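Local coordinates for protein putative nucleotide-diphospho-sugar transferase (Desulfovibrio desulfuricans subsp. desulfuricans, PDB 3CGX) that probably transfers a sugar from a nucleotide-diphospho-sugar donor, although its donor, acceptor and product are not established, at residues I7-K12 with H38-M43; P114-E119 with G142-G147; N29-M34 with R220-L225. All blocks are in the same frame, centred on the assembly; numbering follows the deposited sequence. Where two conformers were deposited one is given.

Overall arrangement
The three contacts follow the chemistry of their surroundings from core to surface. Contact 1 and contact 2 are buried, each about 6 Å from the chain centre to its own centre, and both reach the same mixed sheet; they touch where Phe39 and Met43 pack on Pro114. Contact 1 is wholly apolar, whereas contact 2 adds a hydroxyl pair to its aromatic packing. Contact 3 lies at the surface, its centre about 21 Å from that of the chain, and relies on a lysine-asparagine hydrogen bond with little apolar contact. Helix 29-47 serves twice, with 38-43 against strand 5-11 in contact 1 and 29-34 facing the C-terminal helices in contact 3.

Contact 1. Residues I7-K12 with H38-M43; sequences ILFFVK and HFVQDM
With CG anti to the backbone N (chi1 -177°), the ring of Phe9 is carried from strand 5-11 toward helix 29-47, where Val40 and Met43, a selenomethionine, receive it. Methyl CG1 of Val40 comes against both strand side chains, Phe9 and Val11. One turn further along the helix, the bend of the Met43 chain at chi3 turns its terminal methyl CE back toward the ring.

The outer end of the Phe9 ring does most of the touching. Its CZ lies 3.7 Å from Met43 CB, an oblique approach, while the selenium of Met43 sits at the ring edge, 5.1 Å from the Phe9 centroid and 78° off the ring normal: a Met-aromatic contact made from the side. The methyl of Met43 completes this embrace, CE lying 3.8 Å from Phe9 CE1. On the other flank, Val40 CG1 comes within 4.0 Å of Phe9 CE2 and equally close to Val11 CG1. The side chains of Val11 and Val40 meet at about a right angle, and Val11 CG1 also lies over one face of the Phe9 ring, toward its rim.

No hydrogen bond joins the two segments, and all four touching residues are buried. Around them Val11 and Val40 extend the apolar layer to Phe69 and Leu73 of helix 65-73, and Met43 reaches Met109 on strand 105-109. The short helical and strand segments run nearly antiparallel, at 166°, their axes 10.5 Å apart at closest approach. This is the packing of a beta-alpha-beta crossover: strand 5-11 and its parallel neighbour 53-58 are joined through helix 29-47, which lies against the sheet, a layering consistent with a GT-A fold.

Contact 2. Residues P114-E119 with G142-G147; sequences PDYPCE and GYYLIG
The rings of Tyr116 and Tyr144 meet obliquely, their planes at 58° and centroids 4.9 Å apart. One face of Tyr116 carries CD of the following Pro117, offset toward the rim. At the edge of Tyr144, near its plane, lies the hydroxyl of Tyr116. Carbon meets carbon as well, with Tyr116 CE1 3.4 Å from Tyr144 CE1.

A hydrogen bond from Tyr116 OH to Tyr144 OH, 2.8 Å long, ties the phenol ends together. Tyr144 OH is bonded in turn to the carbonyl oxygen of Pro187, so that a short polar chain runs through this buried place and two bonds fix the hydroxyl of Tyr144. The first torsion of Tyr144 (chi1 64°) sets its ring between the backbone N and carbonyl carbon, aiming it at Tyr116.

Trp189 meets the Tyr116 ring edge-to-face. Tyr116 itself belongs to the loop leading into helix 118-127, while Tyr144 stands at the corner of strand 143-149, where backbone bonds reach Gly110 and Gly136; the pair therefore joins the approach to that helix with the antiparallel strand of the central sheet.

Contact 3. Residues N29-M34 with R220-L225; sequences NDKAAM and RENDAL
Polar contact between Lys31 and Asn222 dominates here, and it is a single hydrogen bond. Lys31 NZ donates to Asn222 OD1 over 2.7 Å, the amine lying in the carbonyl plane on a lone pair, with a C=O...N angle of 142°. The two side chains approach from opposite directions, one from the first turn of helix 29-47 and the other from the junction between helices 214-221 and 223-226. The lysine leaves its helix with CG anti to the backbone N (chi1 -171°) and then bends about CG-CD (chi3 -74°), a course that brings CD and CE close to the amide oxygen and turns the amine onto it; methylene CD of Lys31 passes 3.3 Å from Asn222 OD1. The far end of the amide is used too, because Asn222 ND2 bonds to the carbonyl oxygen of Leu218 in the preceding turn. With both ends engaged, the amide has its rotation defined and its oxygen presented to the lysine.

Apolar contact accompanies the bond but is slight, with 4.3 Å between Lys31 CD and Leu225 CD2. Leu225 also packs on Val27 of helix 21-27, so its side chain bridges toward the neighbouring N-terminal helix.

No backbone bond crosses between the two segments. Asn222 occupies the N-cap position of helix 223-226, yet its side chain makes no capping bond.

Chemically, the presumably protonated amine meets a neutral amide, so this is no salt bridge. It implies a modest, directional link between chain regions far apart in sequence, in which the charge is probably balanced in part by the carbonyl dipole and in part by solvent.

Contact 1. Residues I7-K12 with H38-M43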
ATOM      1  N   ILE A   7      -2.502  -5.220  10.102  1.00 20.56           N
ATOM      2  CA  ILE A   7      -2.292  -4.575   8.791  1.00 20.00           C
ATOM      3  C   ILE A   7      -0.993  -3.789   8.834  1.00 20.90           C
ATOM      4  O   ILE A   7      -0.801  -2.938   9.714  1.00 23.51           O
ATOM      5  CB  ILE A   7      -3.407  -3.592   8.399  1.00 19.00           C
ATOM      6  CG1 ILE A   7      -4.779  -4.270   8.327  1.00 20.15           C
ATOM      7  CG2 ILE A   7      -3.061  -2.875   7.096  1.00 19.33           C
ATOM      8  CD1 ILE A   7      -5.939  -3.247   8.541  1.00 23.86           C
ATOM      9  N   LEU A   8      -0.072  -4.146   7.946  1.00 19.53           N
ATOM     10  CA  LEU A   8       1.177  -3.413   7.783  1.00 20.50           C
ATOM     11  C   LEU A   8       1.033  -2.516   6.566  1.00 21.55           C
ATOM     12  O   LEU A   8       0.881  -2.986   5.429  1.00 23.49           O
ATOM     13  CB  LEU A   8       2.351  -4.337   7.603  1.00 19.01           C
ATOM     14  CG  LEU A   8       2.502  -5.457   8.618  1.00 20.75           C
ATOM     15  CD1 LEU A   8       3.646  -6.435   8.235  1.00 20.12           C
ATOM     16  CD2 LEU A   8       2.641  -4.871  10.050  1.00 22.93           C
ATOM     17  N   PHE A   9       1.110  -1.225   6.833  1.00 22.41           N
ATOM     18  CA  PHE A   9       0.826  -0.165   5.852  1.00 20.05           C
ATOM     19  C   PHE A   9       2.112   0.589   5.504  1.00 21.48           C
ATOM     20  O   PHE A   9       2.663   1.302   6.295  1.00 20.64           O
ATOM     21  CB  PHE A   9      -0.290   0.722   6.401  1.00 21.98           C
ATOM     22  CG  PHE A   9      -0.767   1.836   5.461  1.00 22.70           C
ATOM     23  CD1 PHE A   9      -0.998   1.593   4.108  1.00 27.00           C
ATOM     24  CD2 PHE A   9      -1.068   3.103   5.954  1.00 26.08           C
ATOM     25  CE1 PHE A   9      -1.521   2.595   3.278  1.00 24.91           C
ATOM     26  CE2 PHE A   9      -1.569   4.115   5.079  1.00 25.70           C
ATOM     27  CZ  PHE A   9      -1.758   3.835   3.744  1.00 25.78           C
ATOM     28  N   PHE A  10       2.599   0.349   4.296  1.00 20.05           N
ATOM     29  CA  PHE A  10       3.885   0.859   3.826  1.00 20.39           C
ATOM     30  C   PHE A  10       3.720   2.211   3.171  1.00 21.79           C
ATOM     31  O   PHE A  10       2.964   2.379   2.202  1.00 23.29           O
ATOM     32  CB  PHE A  10       4.540  -0.170   2.864  1.00 22.68           C
ATOM     33  CG  PHE A  10       5.415  -1.186   3.532  1.00 22.18           C
ATOM     34  CD1 PHE A  10       5.047  -1.798   4.724  1.00 21.75           C
ATOM     35  CD2 PHE A  10       6.626  -1.582   2.928  1.00 21.84           C
ATOM     36  CE1 PHE A  10       5.891  -2.691   5.335  1.00 21.55           C
ATOM     37  CE2 PHE A  10       7.442  -2.526   3.515  1.00 25.23           C
ATOM     38  CZ  PHE A  10       7.095  -3.075   4.713  1.00 24.72           C
ATOM     39  N   VAL A  11       4.430   3.185   3.751  1.00 22.91           N
ATOM     40  CA  VAL A  11       4.365   4.609   3.421  1.00 20.03           C
ATOM     41  C   VAL A  11       5.767   5.236   3.374  1.00 21.99           C
ATOM     42  O   VAL A  11       6.739   4.660   3.810  1.00 21.17           O
ATOM     43  CB  VAL A  11       3.486   5.380   4.493  1.00 23.19           C
ATOM     44  CG1 VAL A  11       2.034   4.813   4.575  1.00 22.35           C
ATOM     45  CG2 VAL A  11       4.160   5.383   5.917  1.00 16.27           C
ATOM     46  N   LYS A  12       5.849   6.391   2.763  1.00 21.68           N
ATOM     47  CA  LYS A  12       7.014   7.285   2.831  1.00 21.97           C
ATOM     48  C   LYS A  12       6.555   8.706   3.240  1.00 21.98           C
ATOM     49  O   LYS A  12       5.463   9.158   2.865  1.00 21.50           O
ATOM     50  CB  LYS A  12       7.744   7.338   1.495  1.00 24.04           C
ATOM     51  CG  LYS A  12       9.027   8.126   1.496  1.00 23.44           C
ATOM     52  CD  LYS A  12       9.861   7.923   0.258  1.00 24.75           C
ATOM     53  CE  LYS A  12      11.144   8.790   0.308  1.00 24.18           C
ATOM     54  NZ  LYS A  12      11.872   8.604  -0.950  1.00 22.93           N
ATOM     55  N   HIS A  38      -2.345  13.114   0.834  1.00 22.81           N
ATOM     56  CA  HIS A  38      -3.776  12.826   0.949  1.00 22.87           C
ATOM     57  C   HIS A  38      -4.151  11.369   0.653  1.00 21.10           C
ATOM     58  O   HIS A  38      -5.145  10.871   1.245  1.00 23.60           O
ATOM     59  CB  HIS A  38      -4.585  13.816   0.109  1.00 24.92           C
ATOM     60  CG  HIS A  38      -4.672  15.150   0.776  1.00 29.20           C
ATOM     61  ND1 HIS A  38      -5.631  15.429   1.727  1.00 32.39           N
ATOM     62  CD2 HIS A  38      -3.830  16.211   0.761  1.00 37.52           C
ATOM     63  CE1 HIS A  38      -5.426  16.646   2.203  1.00 35.96           C
ATOM     64  NE2 HIS A  38      -4.336  17.139   1.639  1.00 32.54           N
ATOM     65  N   PHE A  39      -3.397  10.703  -0.214  1.00 22.70           N
ATOM     66  CA  PHE A  39      -3.638   9.274  -0.485  1.00 23.04           C
ATOM     67  C   PHE A  39      -3.523   8.568   0.862  1.00 22.85           C
ATOM     68  O   PHE A  39      -4.372   7.749   1.248  1.00 24.27           O
ATOM     69  CB  PHE A  39      -2.591   8.637  -1.379  1.00 21.59           C
ATOM     70  CG  PHE A  39      -2.653   9.027  -2.852  1.00 22.46           C
ATOM     71  CD1 PHE A  39      -3.451  10.060  -3.315  1.00 20.79           C
ATOM     72  CD2 PHE A  39      -1.791   8.420  -3.749  1.00 24.82           C
ATOM     73  CE1 PHE A  39      -3.427  10.419  -4.653  1.00 23.48           C
ATOM     74  CE2 PHE A  39      -1.767   8.792  -5.109  1.00 25.98           C
ATOM     75  CZ  PHE A  39      -2.584   9.820  -5.526  1.00 20.78           C
ATOM     76  N   VAL A  40      -2.445   8.902   1.575  1.00 20.98           N
ATOM     77  CA  VAL A  40      -2.120   8.215   2.826  1.00 21.86           C
ATOM     78  C   VAL A  40      -3.163   8.492   3.916  1.00 24.28           C
ATOM     79  O   VAL A  40      -3.695   7.583   4.588  1.00 23.28           O
ATOM     80  CB  VAL A  40      -0.650   8.512   3.312  1.00 22.58           C
ATOM     81  CG1 VAL A  40      -0.439   7.980   4.718  1.00 23.07           C
ATOM     82  CG2 VAL A  40       0.413   7.904   2.333  1.00 19.48           C
ATOM     83  N   GLN A  41      -3.456   9.768   4.101  1.00 26.28           N
ATOM     84  CA  GLN A  41      -4.509  10.170   5.042  1.00 25.81           C
ATOM     85  C   GLN A  41      -5.828   9.496   4.799  1.00 29.26           C
ATOM     86  O   GLN A  41      -6.472   9.021   5.723  1.00 27.46           O
ATOM     87  CB  GLN A  41      -4.737  11.682   5.008  1.00 27.11           C
ATOM     88  CG  GLN A  41      -3.596  12.417   5.607  1.00 27.17           C
ATOM     89  CD  GLN A  41      -3.690  13.914   5.431  1.00 36.31           C
ATOM     90  OE1 GLN A  41      -2.678  14.576   5.518  1.00 24.43           O
ATOM     91  NE2 GLN A  41      -4.912  14.463   5.169  1.00 29.02           N
ATOM     92  N   ASP A  42      -6.265   9.482   3.558  1.00 25.14           N
ATOM     93  CA  ASP A  42      -7.530   8.870   3.237  1.00 24.40           C
ATOM     94  C   ASP A  42      -7.531   7.374   3.497  1.00 26.61           C
ATOM     95  O   ASP A  42      -8.505   6.839   4.060  1.00 27.19           O
ATOM     96  CB  ASP A  42      -7.944   9.117   1.769  1.00 25.03           C
ATOM     97  CG  ASP A  42      -8.261  10.582   1.476  1.00 31.31           C
ATOM     98  OD1 ASP A  42      -8.419  11.348   2.419  1.00 28.34           O
ATOM     99  OD2 ASP A  42      -8.302  10.945   0.292  1.00 30.63           O
HETATM  100  N   MSE A  43      -6.468   6.684   3.077  1.00 23.79           N
HETATM  101  CA  MSE A  43      -6.394   5.225   3.309  1.00 25.33           C
HETATM  102  C   MSE A  43      -6.375   4.902   4.803  1.00 26.32           C
HETATM  103  O   MSE A  43      -7.059   3.968   5.237  1.00 23.75           O
HETATM  104  CB  MSE A  43      -5.187   4.613   2.596  1.00 24.10           C
HETATM  105  CG  MSE A  43      -5.247   4.690   1.060  1.00 23.70           C
HETATM  106 SE   MSE A  43      -3.724   3.871   0.256  0.75 27.61          SE
HETATM  107  CE  MSE A  43      -4.216   1.990   0.610  1.00 26.24           C
TER

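Contact 2. Residues P114-E119 with G142-G147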
ATOM      1  N   PRO A 114      -5.276   4.865  -3.395  1.00 24.33           N
ATOM      2  CA  PRO A 114      -6.094   5.607  -2.445  1.00 24.60           C
ATOM      3  C   PRO A 114      -7.561   5.287  -2.475  1.00 25.44           C
ATOM      4  O   PRO A 114      -8.250   5.500  -1.506  1.00 25.26           O
ATOM      5  CB  PRO A 114      -5.834   7.053  -2.834  1.00 26.87           C
ATOM      6  CG  PRO A 114      -5.463   7.001  -4.264  1.00 25.53           C
ATOM      7  CD  PRO A 114      -4.657   5.780  -4.389  1.00 23.03           C
ATOM      8  N   ASP A 115      -8.049   4.783  -3.591  1.00 25.71           N
ATOM      9  CA  ASP A 115      -9.475   4.470  -3.711  1.00 25.57           C
ATOM     10  C   ASP A 115      -9.811   3.012  -3.378  1.00 24.46           C
ATOM     11  O   ASP A 115     -10.904   2.531  -3.689  1.00 21.03           O
ATOM     12  CB  ASP A 115     -10.037   4.772  -5.114  1.00 22.39           C
ATOM     13  CG  ASP A 115      -9.372   3.961  -6.236  1.00 25.57           C
ATOM     14  OD1 ASP A 115      -8.213   3.482  -6.132  1.00 22.34           O
ATOM     15  OD2 ASP A 115     -10.027   3.825  -7.299  1.00 28.22           O
ATOM     16  N   TYR A 116      -8.851   2.282  -2.831  1.00 22.65           N
ATOM     17  CA  TYR A 116      -9.084   0.884  -2.596  1.00 25.30           C
ATOM     18  C   TYR A 116     -10.138   0.723  -1.509  1.00 26.98           C
ATOM     19  O   TYR A 116      -9.989   1.282  -0.438  1.00 26.46           O
ATOM     20  CB  TYR A 116      -7.825   0.177  -2.133  1.00 22.22           C
ATOM     21  CG  TYR A 116      -7.915  -1.337  -2.236  1.00 17.28           C
ATOM     22  CD1 TYR A 116      -7.812  -1.973  -3.475  1.00 19.04           C
ATOM     23  CD2 TYR A 116      -8.058  -2.126  -1.122  1.00 19.75           C
ATOM     24  CE1 TYR A 116      -7.867  -3.356  -3.588  1.00 26.75           C
ATOM     25  CE2 TYR A 116      -8.098  -3.508  -1.230  1.00 22.39           C
ATOM     26  CZ  TYR A 116      -8.012  -4.108  -2.458  1.00 20.58           C
ATOM     27  OH  TYR A 116      -8.040  -5.496  -2.575  1.00 20.60           O
ATOM     28  N   PRO A 117     -11.180  -0.073  -1.763  1.00 26.38           N
ATOM     29  CA  PRO A 117     -12.166  -0.187  -0.681  1.00 26.14           C
ATOM     30  C   PRO A 117     -11.683  -0.996   0.530  1.00 23.86           C
ATOM     31  O   PRO A 117     -11.236  -2.128   0.408  1.00 27.77           O
ATOM     32  CB  PRO A 117     -13.379  -0.813  -1.374  1.00 28.11           C
ATOM     33  CG  PRO A 117     -12.939  -1.260  -2.717  1.00 29.57           C
ATOM     34  CD  PRO A 117     -11.470  -0.982  -2.873  1.00 27.02           C
ATOM     35  N   CYS A 118     -11.804  -0.372   1.693  0.50 21.74           N
ATOM     36  CA  CYS A 118     -11.346  -0.968   2.935  0.50 23.55           C
ATOM     37  C   CYS A 118     -11.952  -2.356   3.142  0.50 23.31           C
ATOM     38  O   CYS A 118     -11.264  -3.249   3.609  0.50 21.04           O
ATOM     39  CB  CYS A 118     -11.569  -0.050   4.163  0.50 23.65           C
ATOM     40  SG  CYS A 118     -13.262   0.507   4.654  0.50 24.35           S
ATOM     41  N   GLU A 119     -13.196  -2.537   2.706  1.00 22.93           N
ATOM     42  CA  GLU A 119     -13.904  -3.778   2.952  1.00 20.80           C
ATOM     43  C   GLU A 119     -13.172  -4.903   2.261  1.00 20.72           C
ATOM     44  O   GLU A 119     -13.310  -6.041   2.661  1.00 19.01           O
ATOM     45  CB  GLU A 119     -15.387  -3.746   2.552  1.00 23.79           C
ATOM     46  CG  GLU A 119     -15.713  -3.265   1.144  1.00 25.80           C
ATOM     47  CD  GLU A 119     -15.965  -1.795   1.048  1.00 27.55           C
ATOM     48  OE1 GLU A 119     -15.179  -1.016   1.606  1.00 26.02           O
ATOM     49  OE2 GLU A 119     -16.943  -1.421   0.367  1.00 23.60           O
ATOM     50  N   GLY A 142       3.475  -5.931 -10.469  1.00 30.19           N
ATOM     51  CA  GLY A 142       3.782  -6.333  -9.112  1.00 29.83           C
ATOM     52  C   GLY A 142       2.501  -6.628  -8.362  1.00 27.85           C
ATOM     53  O   GLY A 142       1.520  -7.092  -8.939  1.00 27.32           O
ATOM     54  N   TYR A 143       2.535  -6.355  -7.072  1.00 29.89           N
ATOM     55  CA  TYR A 143       1.369  -6.565  -6.187  1.00 27.66           C
ATOM     56  C   TYR A 143       1.223  -5.435  -5.187  1.00 25.63           C
ATOM     57  O   TYR A 143       2.205  -4.875  -4.742  1.00 27.16           O
ATOM     58  CB  TYR A 143       1.441  -7.929  -5.506  1.00 28.13           C
ATOM     59  CG  TYR A 143       2.695  -8.277  -4.727  1.00 27.22           C
ATOM     60  CD1 TYR A 143       2.830  -7.914  -3.385  1.00 23.31           C
ATOM     61  CD2 TYR A 143       3.740  -8.993  -5.324  1.00 31.14           C
ATOM     62  CE1 TYR A 143       3.964  -8.264  -2.670  1.00 26.14           C
ATOM     63  CE2 TYR A 143       4.888  -9.362  -4.596  1.00 26.08           C
ATOM     64  CZ  TYR A 143       4.986  -9.002  -3.266  1.00 26.94           C
ATOM     65  OH  TYR A 143       6.089  -9.358  -2.506  1.00 27.45           O
ATOM     66  N   TYR A 144      -0.019  -5.097  -4.871  1.00 24.58           N
ATOM     67  CA  TYR A 144      -0.334  -4.009  -3.982  1.00 26.12           C
ATOM     68  C   TYR A 144      -0.628  -4.505  -2.560  1.00 25.41           C
ATOM     69  O   TYR A 144      -0.694  -3.719  -1.601  1.00 22.58           O
ATOM     70  CB  TYR A 144      -1.528  -3.212  -4.505  1.00 26.32           C
ATOM     71  CG  TYR A 144      -2.841  -3.999  -4.563  1.00 20.96           C
ATOM     72  CD1 TYR A 144      -3.660  -4.168  -3.413  1.00 19.91           C
ATOM     73  CD2 TYR A 144      -3.282  -4.540  -5.747  1.00 23.63           C
ATOM     74  CE1 TYR A 144      -4.853  -4.868  -3.461  1.00 23.79           C
ATOM     75  CE2 TYR A 144      -4.492  -5.261  -5.798  1.00 23.61           C
ATOM     76  CZ  TYR A 144      -5.283  -5.396  -4.667  1.00 21.51           C
ATOM     77  OH  TYR A 144      -6.442  -6.135  -4.804  1.00 21.84           O
ATOM     78  N   LEU A 145      -0.853  -5.808  -2.446  1.00 22.70           N
ATOM     79  CA  LEU A 145      -1.085  -6.450  -1.148  1.00 23.28           C
ATOM     80  C   LEU A 145      -0.549  -7.887  -1.131  1.00 21.12           C
ATOM     81  O   LEU A 145      -0.634  -8.615  -2.125  1.00 23.51           O
ATOM     82  CB  LEU A 145      -2.578  -6.422  -0.773  1.00 21.09           C
ATOM     83  CG  LEU A 145      -3.067  -7.038   0.566  1.00 27.33           C
ATOM     84  CD1 LEU A 145      -4.361  -6.312   1.076  1.00 23.96           C
ATOM     85  CD2 LEU A 145      -3.265  -8.606   0.489  1.00 22.65           C
ATOM     86  N   ILE A 146       0.034  -8.265  -0.001  1.00 20.47           N
ATOM     87  CA  ILE A 146       0.425  -9.661   0.248  1.00 20.89           C
ATOM     88  C   ILE A 146       0.073 -10.008   1.703  1.00 21.13           C
ATOM     89  O   ILE A 146       0.251  -9.189   2.594  1.00 21.92           O
ATOM     90  CB  ILE A 146       1.925  -9.927  -0.071  1.00 21.97           C
ATOM     91  CG1 ILE A 146       2.191 -11.434  -0.010  1.00 26.61           C
ATOM     92  CG2 ILE A 146       2.889  -9.029   0.797  1.00 23.52           C
ATOM     93  CD1 ILE A 146       3.491 -11.825  -0.726  1.00 31.88           C
ATOM     94  N   GLY A 147      -0.453 -11.194   1.937  1.00 24.77           N
ATOM     95  CA  GLY A 147      -0.795 -11.651   3.276  1.00 23.88           C
ATOM     96  C   GLY A 147      -0.562 -13.113   3.503  1.00 22.76           C
ATOM     97  O   GLY A 147      -0.572 -13.909   2.577  1.00 24.18           O
TER

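Contact 3. Residues N29-M34 with R220-L225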
ATOM      1  N   ASN A  29       6.464  19.106  -8.191  1.00 25.14           N
ATOM      2  CA  ASN A  29       6.808  18.258  -7.045  1.00 27.39           C
ATOM      3  C   ASN A  29       5.980  18.538  -5.812  1.00 24.12           C
ATOM      4  O   ASN A  29       5.606  17.602  -5.103  1.00 20.74           O
ATOM      5  CB  ASN A  29       8.312  18.373  -6.693  1.00 28.61           C
ATOM      6  CG  ASN A  29       9.172  17.520  -7.569  1.00 26.92           C
ATOM      7  OD1 ASN A  29       8.655  16.726  -8.377  1.00 26.31           O
ATOM      8  ND2 ASN A  29      10.526  17.651  -7.408  1.00 24.64           N
ATOM      9  N   ASP A  30       5.664  19.803  -5.547  1.00 20.73           N
ATOM     10  CA  ASP A  30       4.873  20.118  -4.344  1.00 23.44           C
ATOM     11  C   ASP A  30       3.476  19.491  -4.419  1.00 24.55           C
ATOM     12  O   ASP A  30       2.989  18.924  -3.435  1.00 24.49           O
ATOM     13  CB  ASP A  30       4.713  21.622  -4.100  1.00 25.38           C
ATOM     14  CG  ASP A  30       6.016  22.298  -3.643  1.00 32.25           C
ATOM     15  OD1 ASP A  30       6.992  21.612  -3.305  1.00 29.70           O
ATOM     16  OD2 ASP A  30       6.069  23.542  -3.634  1.00 38.59           O
ATOM     17  N   LYS A  31       2.825  19.643  -5.566  1.00 22.53           N
ATOM     18  CA  LYS A  31       1.471  19.102  -5.755  1.00 23.33           C
ATOM     19  C   LYS A  31       1.455  17.567  -5.743  1.00 24.48           C
ATOM     20  O   LYS A  31       0.497  16.981  -5.223  1.00 22.38           O
ATOM     21  CB  LYS A  31       0.862  19.629  -7.059  1.00 24.47           C
ATOM     22  CG  LYS A  31      -0.625  19.304  -7.261  1.00 24.31           C
ATOM     23  CD  LYS A  31      -1.247  20.183  -8.278  1.00 36.59           C
ATOM     24  CE  LYS A  31      -1.439  21.568  -7.714  1.00 28.04           C
ATOM     25  NZ  LYS A  31      -1.922  22.457  -8.743  1.00 25.80           N
ATOM     26  N   ALA A  32       2.487  16.946  -6.348  1.00 23.21           N
ATOM     27  CA  ALA A  32       2.588  15.471  -6.395  1.00 22.23           C
ATOM     28  C   ALA A  32       2.693  14.962  -4.962  1.00 22.59           C
ATOM     29  O   ALA A  32       2.033  13.981  -4.593  1.00 22.24           O
ATOM     30  CB  ALA A  32       3.796  14.996  -7.212  1.00 19.34           C
ATOM     31  N   ALA A  33       3.490  15.650  -4.145  1.00 23.88           N
ATOM     32  CA  ALA A  33       3.650  15.265  -2.733  1.00 23.12           C
ATOM     33  C   ALA A  33       2.378  15.532  -1.895  1.00 21.88           C
ATOM     34  O   ALA A  33       2.032  14.714  -1.022  1.00 22.81           O
ATOM     35  CB  ALA A  33       4.891  15.927  -2.098  1.00 22.23           C
HETATM   36  N   MSE A  34       1.632  16.591  -2.205  1.00 22.65           N
HETATM   37  CA  MSE A  34       0.401  16.913  -1.496  1.00 22.16           C
HETATM   38  C   MSE A  34      -0.646  15.848  -1.813  1.00 22.35           C
HETATM   39  O   MSE A  34      -1.377  15.372  -0.920  1.00 20.31           O
HETATM   40  CB  MSE A  34      -0.134  18.315  -1.880  1.00 22.97           C
HETATM   41  CG  MSE A  34      -1.402  18.671  -1.237  1.00 27.65           C
HETATM   42 SE   MSE A  34      -1.187  18.902   0.725  0.75 40.03          SE
HETATM   43  CE  MSE A  34       0.598  19.759   0.753  1.00 49.98           C
ATOM     44  N   ARG A 220     -10.547  17.522  -7.869  1.00 19.35           N
ATOM     45  CA  ARG A 220     -11.600  18.404  -8.382  1.00 20.62           C
ATOM     46  C   ARG A 220     -11.061  19.841  -8.515  1.00 19.32           C
ATOM     47  O   ARG A 220     -11.311  20.549  -9.515  1.00 17.71           O
ATOM     48  CB  ARG A 220     -12.829  18.275  -7.443  1.00 20.35           C
ATOM     49  CG  ARG A 220     -14.091  18.775  -7.964  1.00 35.95           C
ATOM     50  CD  ARG A 220     -15.147  18.306  -6.996  1.00 40.43           C
ATOM     51  NE  ARG A 220     -14.914  18.894  -5.677  1.00 48.98           N
ATOM     52  CZ  ARG A 220     -15.130  18.279  -4.513  1.00 51.40           C
ATOM     53  NH1 ARG A 220     -15.559  17.019  -4.480  1.00 49.46           N
ATOM     54  NH2 ARG A 220     -14.886  18.928  -3.376  1.00 39.85           N
ATOM     55  N   GLU A 221     -10.291  20.267  -7.517  0.70 18.78           N
ATOM     56  CA  GLU A 221      -9.630  21.583  -7.558  0.70 19.00           C
ATOM     57  C   GLU A 221      -8.694  21.674  -8.739  0.70 19.81           C
ATOM     58  O   GLU A 221      -8.501  22.752  -9.300  0.70 20.52           O
ATOM     59  CB  GLU A 221      -8.772  21.874  -6.319  0.70 19.55           C
ATOM     60  CG  GLU A 221      -9.496  22.164  -5.077  0.70 35.10           C
ATOM     61  CD  GLU A 221      -8.541  22.395  -3.899  0.70 44.35           C
ATOM     62  OE1 GLU A 221      -7.325  22.695  -4.111  0.70 43.80           O
ATOM     63  OE2 GLU A 221      -9.036  22.271  -2.758  0.70 53.20           O
ATOM     64  N   ASN A 222      -8.112  20.528  -9.085  1.00 19.90           N
ATOM     65  CA  ASN A 222      -7.134  20.443 -10.176  1.00 19.77           C
ATOM     66  C   ASN A 222      -7.754  19.953 -11.481  1.00 20.05           C
ATOM     67  O   ASN A 222      -7.053  19.521 -12.412  1.00 19.45           O
ATOM     68  CB  ASN A 222      -5.918  19.606  -9.716  1.00 20.43           C
ATOM     69  CG  ASN A 222      -5.006  20.399  -8.799  1.00 21.56           C
ATOM     70  OD1 ASN A 222      -4.224  21.205  -9.269  1.00 21.27           O
ATOM     71  ND2 ASN A 222      -5.161  20.217  -7.467  1.00 19.17           N
ATOM     72  N   ASP A 223      -9.072  20.133 -11.583  1.00 18.79           N
ATOM     73  CA  ASP A 223      -9.823  19.657 -12.753  1.00 20.15           C
ATOM     74  C   ASP A 223      -9.210  20.094 -14.096  1.00 18.61           C
ATOM     75  O   ASP A 223      -8.962  19.265 -15.005  1.00 17.08           O
ATOM     76  CB  ASP A 223     -11.290  20.086 -12.665  1.00 18.72           C
ATOM     77  CG  ASP A 223     -12.115  19.555 -13.843  1.00 20.50           C
ATOM     78  OD1 ASP A 223     -12.604  18.404 -13.748  1.00 19.95           O
ATOM     79  OD2 ASP A 223     -12.136  20.225 -14.882  1.00 21.96           O
ATOM     80  N   ALA A 224      -8.931  21.390 -14.217  1.00 15.35           N
ATOM     81  CA  ALA A 224      -8.457  21.978 -15.449  1.00 16.06           C
ATOM     82  C   ALA A 224      -7.089  21.462 -15.854  1.00 15.10           C
ATOM     83  O   ALA A 224      -6.717  21.529 -17.023  1.00 18.35           O
ATOM     84  CB  ALA A 224      -8.420  23.529 -15.344  1.00 17.02           C
ATOM     85  N   LEU A 225      -6.327  21.045 -14.853  1.00 16.41           N
ATOM     86  CA  LEU A 225      -4.982  20.489 -15.068  1.00 18.94           C
ATOM     87  C   LEU A 225      -5.095  18.992 -15.464  1.00 15.09           C
ATOM     88  O   LEU A 225      -4.566  18.541 -16.485  1.00 18.15           O
ATOM     89  CB  LEU A 225      -4.145  20.655 -13.806  1.00 18.98           C
ATOM     90  CG  LEU A 225      -2.763  19.998 -13.841  1.00 19.38           C
ATOM     91  CD1 LEU A 225      -1.964  20.487 -15.038  1.00 20.93           C
ATOM     92  CD2 LEU A 225      -2.122  20.268 -12.466  1.00 22.48           C
TER